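Local coordinates for protein protease (Helicobacter pylori, PDB 5EUF) that is a zinc-binding M16-family peptidase that probably cleaves the cytoplasmic domain of the human junctional adhesion molecule JAM-A, weakening gastric epithelial cell-cell adhesion, at residues V258-L272 against L394-F407. Numbering follows the deposited sequence.
Sequences VPAFKHKDQVALDAL and LKVSDLVRVANEYF
Tyr406 donates its hydroxyl hydrogen to Asp265, OH to OD2 2.5 Å, reaching the carboxylate on its anti side while OD2 lies at the ring edge. The other oxygen, OD1, takes a salt bridge from Arg401 NH2 at 3.3 Å, nearly straight at 170° and in the guanidinium plane, so each carboxylate oxygen has its own donor, from residues five apart on helix 396-406. Pro259 sits over one face of the phenol ring in a CH-pi contact, CD 3.8 Å from the ring centroid; Glu405 CG lies over the opposite face. Beside this polar end, the branches of Val402 divide: CG2 meets Ala268 CB at 3.6 Å, and CG1, anti to the backbone N (chi1 173°), meets Leu269 CD2. Farther along, Leu272 CD1 touches Leu399 O and Phe407 CE2, and Leu394 CD1 packs on Ala271 CB at 3.7 Å. The axes of 266-272 and 396-406 cross at -95°, 9.2 Å apart, and the small Ala268 probably helps them approach. In the second shell, His263 ND1 caps Asp265 N (3.0 Å), and Asp398 OD1 holds Arg401 NH1 (2.7 Å), steadying the guanidinium. Phe311 of the underlying sheet touches Leu269 and Phe407, placing this crossing against the sheet of the C-terminal half, away from the catalytic site. The two donors probably favour an ionised Asp265; together these bonds join the lead-in to helix 266-276 to helix 396-406 beside an apolar core.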
loop_
_atom_site.group_PDB
_atom_site.type_symbol
_atom_site.label_atom_id
_atom_site.label_comp_id
_atom_site.label_asym_id
_atom_site.label_seq_id
_atom_site.Cartn_x
_atom_site.Cartn_y
_atom_site.Cartn_z
ATOM N N VAL B 258 -2.045 -17.953 4.748
ATOM C CA VAL B 258 -2.035 -19.317 4.251
ATOM C C VAL B 258 -1.053 -19.416 3.081
ATOM O O VAL B 258 -0.840 -18.430 2.372
ATOM C CB VAL B 258 -3.474 -19.744 3.851
ATOM C CG1 VAL B 258 -3.537 -20.315 2.441
ATOM C CG2 VAL B 258 -4.040 -20.713 4.879
ATOM N N PRO B 259 -0.426 -20.592 2.898
ATOM C CA PRO B 259 0.586 -20.802 1.852
ATOM C C PRO B 259 0.114 -20.443 0.446
ATOM O O PRO B 259 -1.082 -20.254 0.216
ATOM C CB PRO B 259 0.872 -22.303 1.944
ATOM C CG PRO B 259 0.559 -22.656 3.345
ATOM C CD PRO B 259 -0.612 -21.798 3.724
ATOM N N ALA B 260 1.058 -20.357 -0.487
ATOM C CA ALA B 260 0.748 -20.028 -1.875
ATOM C C ALA B 260 -0.000 -21.161 -2.589
ATOM O O ALA B 260 -0.171 -22.251 -2.041
ATOM C CB ALA B 260 2.023 -19.679 -2.622
ATOM N N PHE B 261 -0.430 -20.886 -3.820
ATOM C CA PHE B 261 -1.305 -21.771 -4.594
ATOM C C PHE B 261 -0.847 -23.225 -4.658
ATOM O O PHE B 261 -1.630 -24.142 -4.406
ATOM C CB PHE B 261 -1.452 -21.226 -6.023
ATOM C CG PHE B 261 -2.353 -22.051 -6.907
ATOM C CD1 PHE B 261 -3.712 -21.797 -6.958
ATOM C CD2 PHE B 261 -1.836 -23.060 -7.706
ATOM C CE1 PHE B 261 -4.545 -22.544 -7.776
ATOM C CE2 PHE B 261 -2.663 -23.813 -8.523
ATOM C CZ PHE B 261 -4.019 -23.553 -8.557
ATOM N N LYS B 262 0.420 -23.433 -4.998
ATOM C CA LYS B 262 0.911 -24.765 -5.340
ATOM C C LYS B 262 1.388 -25.555 -4.124
ATOM O O LYS B 262 2.341 -26.327 -4.213
ATOM C CB LYS B 262 2.044 -24.646 -6.360
ATOM C CG LYS B 262 2.077 -25.753 -7.390
ATOM C CD LYS B 262 3.035 -25.412 -8.516
ATOM C CE LYS B 262 2.684 -24.072 -9.141
ATOM N NZ LYS B 262 3.586 -23.735 -10.278
ATOM N N HIS B 263 0.716 -25.367 -2.993
ATOM C CA HIS B 263 1.142 -25.990 -1.745
ATOM C C HIS B 263 0.380 -27.286 -1.496
ATOM O O HIS B 263 -0.705 -27.492 -2.040
ATOM C CB HIS B 263 0.947 -25.023 -0.577
ATOM C CG HIS B 263 1.758 -25.363 0.636
ATOM N ND1 HIS B 263 1.298 -26.197 1.632
ATOM C CD2 HIS B 263 2.996 -24.969 1.018
ATOM C CE1 HIS B 263 2.218 -26.308 2.572
ATOM N NE2 HIS B 263 3.259 -25.574 2.224
ATOM N N LYS B 264 0.954 -28.156 -0.672
ATOM C CA LYS B 264 0.351 -29.453 -0.383
ATOM C C LYS B 264 -0.836 -29.328 0.568
ATOM O O LYS B 264 -1.780 -30.117 0.508
ATOM C CB LYS B 264 1.393 -30.405 0.209
ATOM N N ASP B 265 -0.785 -28.329 1.443
ATOM C CA ASP B 265 -1.807 -28.163 2.470
ATOM C C ASP B 265 -3.078 -27.533 1.919
ATOM O O ASP B 265 -4.083 -27.442 2.622
ATOM C CB ASP B 265 -1.267 -27.320 3.627
ATOM C CG ASP B 265 -0.335 -28.104 4.532
ATOM O OD1 ASP B 265 -0.529 -29.332 4.667
ATOM O OD2 ASP B 265 0.589 -27.494 5.111
ATOM N N GLN B 266 -3.036 -27.106 0.662
ATOM C CA GLN B 266 -4.189 -26.462 0.041
ATOM C C GLN B 266 -5.397 -27.387 -0.015
ATOM O O GLN B 266 -6.535 -26.936 0.119
ATOM C CB GLN B 266 -3.845 -25.972 -1.369
ATOM C CG GLN B 266 -2.885 -24.794 -1.405
ATOM C CD GLN B 266 -3.421 -23.570 -0.679
ATOM O OE1 GLN B 266 -4.632 -23.415 -0.499
ATOM N NE2 GLN B 266 -2.518 -22.693 -0.255
ATOM N N VAL B 267 -5.152 -28.678 -0.212
ATOM C CA VAL B 267 -6.241 -29.641 -0.310
ATOM C C VAL B 267 -6.957 -29.765 1.030
ATOM O O VAL B 267 -8.185 -29.793 1.088
ATOM C CB VAL B 267 -5.739 -31.023 -0.764
ATOM C CG1 VAL B 267 -6.904 -31.991 -0.909
ATOM C CG2 VAL B 267 -4.982 -30.901 -2.078
ATOM N N ALA B 268 -6.182 -29.822 2.108
ATOM C CA ALA B 268 -6.746 -29.889 3.452
ATOM C C ALA B 268 -7.487 -28.601 3.793
ATOM O O ALA B 268 -8.552 -28.633 4.410
ATOM C CB ALA B 268 -5.658 -30.157 4.472
ATOM N N LEU B 269 -6.915 -27.472 3.388
ATOM C CA LEU B 269 -7.548 -26.172 3.576
ATOM C C LEU B 269 -8.902 -26.123 2.878
ATOM O O LEU B 269 -9.887 -25.646 3.441
ATOM C CB LEU B 269 -6.643 -25.059 3.052
ATOM C CG LEU B 269 -5.408 -24.738 3.890
ATOM C CD1 LEU B 269 -4.416 -23.914 3.087
ATOM C CD2 LEU B 269 -5.818 -24.000 5.150
ATOM N N ASP B 270 -8.945 -26.621 1.648
ATOM C CA ASP B 270 -10.200 -26.754 0.921
ATOM C C ASP B 270 -11.181 -27.610 1.718
ATOM O O ASP B 270 -12.359 -27.274 1.836
ATOM C CB ASP B 270 -9.961 -27.357 -0.467
ATOM C CG ASP B 270 -9.266 -26.393 -1.411
ATOM O OD1 ASP B 270 -8.764 -25.352 -0.941
ATOM O OD2 ASP B 270 -9.219 -26.674 -2.626
ATOM N N ALA B 271 -10.679 -28.706 2.281
ATOM C CA ALA B 271 -11.504 -29.600 3.084
ATOM C C ALA B 271 -11.971 -28.928 4.373
ATOM O O ALA B 271 -13.088 -29.164 4.832
ATOM C CB ALA B 271 -10.746 -30.880 3.399
ATOM N N LEU B 272 -11.113 -28.095 4.955
ATOM C CA LEU B 272 -11.469 -27.370 6.172
ATOM C C LEU B 272 -12.605 -26.383 5.914
ATOM O O LEU B 272 -13.500 -26.226 6.744
ATOM C CB LEU B 272 -10.253 -26.635 6.743
ATOM C CG LEU B 272 -9.355 -27.432 7.694
ATOM C CD1 LEU B 272 -8.133 -26.623 8.109
ATOM C CD2 LEU B 272 -10.141 -27.875 8.917
ATOM N N LEU B 394 -7.271 -37.842 2.889
ATOM C CA LEU B 394 -7.153 -36.953 4.037
ATOM C C LEU B 394 -7.662 -37.636 5.297
ATOM O O LEU B 394 -8.758 -38.191 5.314
ATOM C CB LEU B 394 -7.923 -35.649 3.804
ATOM C CG LEU B 394 -7.307 -34.600 2.875
ATOM C CD1 LEU B 394 -8.325 -33.523 2.546
ATOM C CD2 LEU B 394 -6.073 -33.984 3.507
ATOM N N LYS B 395 -6.854 -37.606 6.349
ATOM C CA LYS B 395 -7.308 -38.056 7.653
ATOM C C LYS B 395 -7.717 -36.833 8.464
ATOM O O LYS B 395 -7.345 -35.712 8.120
ATOM C CB LYS B 395 -6.217 -38.852 8.377
ATOM C CG LYS B 395 -5.857 -40.180 7.717
ATOM C CD LYS B 395 -4.634 -40.052 6.824
ATOM C CE LYS B 395 -3.405 -39.652 7.627
ATOM N NZ LYS B 395 -2.198 -39.498 6.766
ATOM N N VAL B 396 -8.494 -37.046 9.521
ATOM C CA VAL B 396 -8.888 -35.964 10.417
ATOM C C VAL B 396 -7.652 -35.235 10.933
ATOM O O VAL B 396 -7.634 -34.006 11.031
ATOM C CB VAL B 396 -9.710 -36.485 11.612
ATOM C CG1 VAL B 396 -9.911 -35.387 12.648
ATOM C CG2 VAL B 396 -11.045 -37.034 11.141
ATOM N N SER B 397 -6.615 -36.009 11.242
ATOM C CA SER B 397 -5.355 -35.466 11.734
ATOM C C SER B 397 -4.771 -34.440 10.767
ATOM O O SER B 397 -4.187 -33.444 11.193
ATOM C CB SER B 397 -4.349 -36.592 11.979
ATOM O OG SER B 397 -4.140 -37.352 10.802
ATOM N N ASP B 398 -4.933 -34.684 9.470
ATOM C CA ASP B 398 -4.454 -33.747 8.457
ATOM C C ASP B 398 -5.190 -32.419 8.575
ATOM O O ASP B 398 -4.586 -31.350 8.493
ATOM C CB ASP B 398 -4.626 -34.326 7.049
ATOM C CG ASP B 398 -3.696 -35.494 6.779
ATOM O OD1 ASP B 398 -2.574 -35.501 7.331
ATOM O OD2 ASP B 398 -4.084 -36.404 6.014
ATOM N N LEU B 399 -6.499 -32.494 8.782
ATOM C CA LEU B 399 -7.320 -31.302 8.938
ATOM C C LEU B 399 -6.949 -30.535 10.206
ATOM O O LEU B 399 -6.965 -29.306 10.222
ATOM C CB LEU B 399 -8.803 -31.676 8.965
ATOM C CG LEU B 399 -9.522 -31.906 7.632
ATOM C CD1 LEU B 399 -8.954 -33.096 6.875
ATOM C CD2 LEU B 399 -11.013 -32.086 7.871
ATOM N N VAL B 400 -6.610 -31.267 11.263
ATOM C CA VAL B 400 -6.291 -30.654 12.549
ATOM C C VAL B 400 -4.870 -30.085 12.559
ATOM O O VAL B 400 -4.619 -29.039 13.159
ATOM C CB VAL B 400 -6.460 -31.662 13.706
ATOM C CG1 VAL B 400 -6.131 -31.011 15.041
ATOM C CG2 VAL B 400 -7.879 -32.207 13.723
ATOM N N ARG B 401 -3.945 -30.770 11.891
ATOM C CA ARG B 401 -2.581 -30.264 11.740
ATOM C C ARG B 401 -2.581 -28.928 11.007
ATOM O O ARG B 401 -1.980 -27.957 11.463
ATOM C CB ARG B 401 -1.703 -31.261 10.982
ATOM C CG ARG B 401 -0.302 -30.732 10.681
ATOM C CD ARG B 401 0.420 -31.568 9.631
ATOM N NE ARG B 401 -0.125 -31.373 8.288
ATOM C CZ ARG B 401 -0.859 -32.271 7.638
ATOM N NH1 ARG B 401 -1.136 -33.439 8.203
ATOM N NH2 ARG B 401 -1.311 -32.004 6.420
ATOM N N VAL B 402 -3.258 -28.897 9.864
ATOM C CA VAL B 402 -3.349 -27.698 9.045
ATOM C C VAL B 402 -4.044 -26.577 9.811
ATOM O O VAL B 402 -3.658 -25.409 9.712
ATOM C CB VAL B 402 -4.100 -27.984 7.730
ATOM C CG1 VAL B 402 -4.338 -26.702 6.955
ATOM C CG2 VAL B 402 -3.314 -28.972 6.887
ATOM N N ALA B 403 -5.058 -26.945 10.591
ATOM C CA ALA B 403 -5.781 -25.988 11.416
ATOM C C ALA B 403 -4.845 -25.288 12.398
ATOM O O ALA B 403 -4.721 -24.065 12.381
ATOM C CB ALA B 403 -6.910 -26.678 12.160
ATOM N N ASN B 404 -4.178 -26.069 13.244
ATOM C CA ASN B 404 -3.257 -25.511 14.231
ATOM C C ASN B 404 -2.065 -24.796 13.603
ATOM O O ASN B 404 -1.438 -23.941 14.232
ATOM C CB ASN B 404 -2.752 -26.611 15.166
ATOM C CG ASN B 404 -3.792 -27.033 16.177
ATOM O OD1 ASN B 404 -3.774 -26.588 17.325
ATOM N ND2 ASN B 404 -4.712 -27.891 15.755
ATOM N N GLU B 405 -1.755 -25.149 12.362
ATOM C CA GLU B 405 -0.602 -24.583 11.678
ATOM C C GLU B 405 -0.831 -23.133 11.275
ATOM O O GLU B 405 0.048 -22.288 11.440
ATOM C CB GLU B 405 -0.262 -25.412 10.440
ATOM C CG GLU B 405 0.947 -24.911 9.670
ATOM C CD GLU B 405 2.259 -25.224 10.363
ATOM O OE1 GLU B 405 2.259 -26.058 11.293
ATOM O OE2 GLU B 405 3.291 -24.636 9.975
ATOM N N TYR B 406 -2.018 -22.846 10.752
ATOM C CA TYR B 406 -2.271 -21.546 10.144
ATOM C C TYR B 406 -3.293 -20.707 10.904
ATOM O O TYR B 406 -3.308 -19.483 10.775
ATOM C CB TYR B 406 -2.734 -21.732 8.698
ATOM C CG TYR B 406 -1.814 -22.611 7.877
ATOM C CD1 TYR B 406 -0.523 -22.203 7.572
ATOM C CD2 TYR B 406 -2.238 -23.848 7.408
ATOM C CE1 TYR B 406 0.321 -23.001 6.824
ATOM C CE2 TYR B 406 -1.400 -24.654 6.658
ATOM C CZ TYR B 406 -0.123 -24.224 6.368
ATOM O OH TYR B 406 0.716 -25.018 5.623
ATOM N N PHE B 407 -4.144 -21.353 11.693
ATOM C CA PHE B 407 -5.176 -20.619 12.418
ATOM C C PHE B 407 -4.658 -20.131 13.765
ATOM O O PHE B 407 -5.248 -20.408 14.813
ATOM C CB PHE B 407 -6.430 -21.477 12.601
ATOM C CG PHE B 407 -7.083 -21.881 11.309
ATOM C CD1 PHE B 407 -6.887 -21.138 10.153
ATOM C CD2 PHE B 407 -7.892 -23.003 11.246
ATOM C CE1 PHE B 407 -7.485 -21.508 8.960
ATOM C CE2 PHE B 407 -8.493 -23.379 10.057
ATOM C CZ PHE B 407 -8.289 -22.629 8.913
#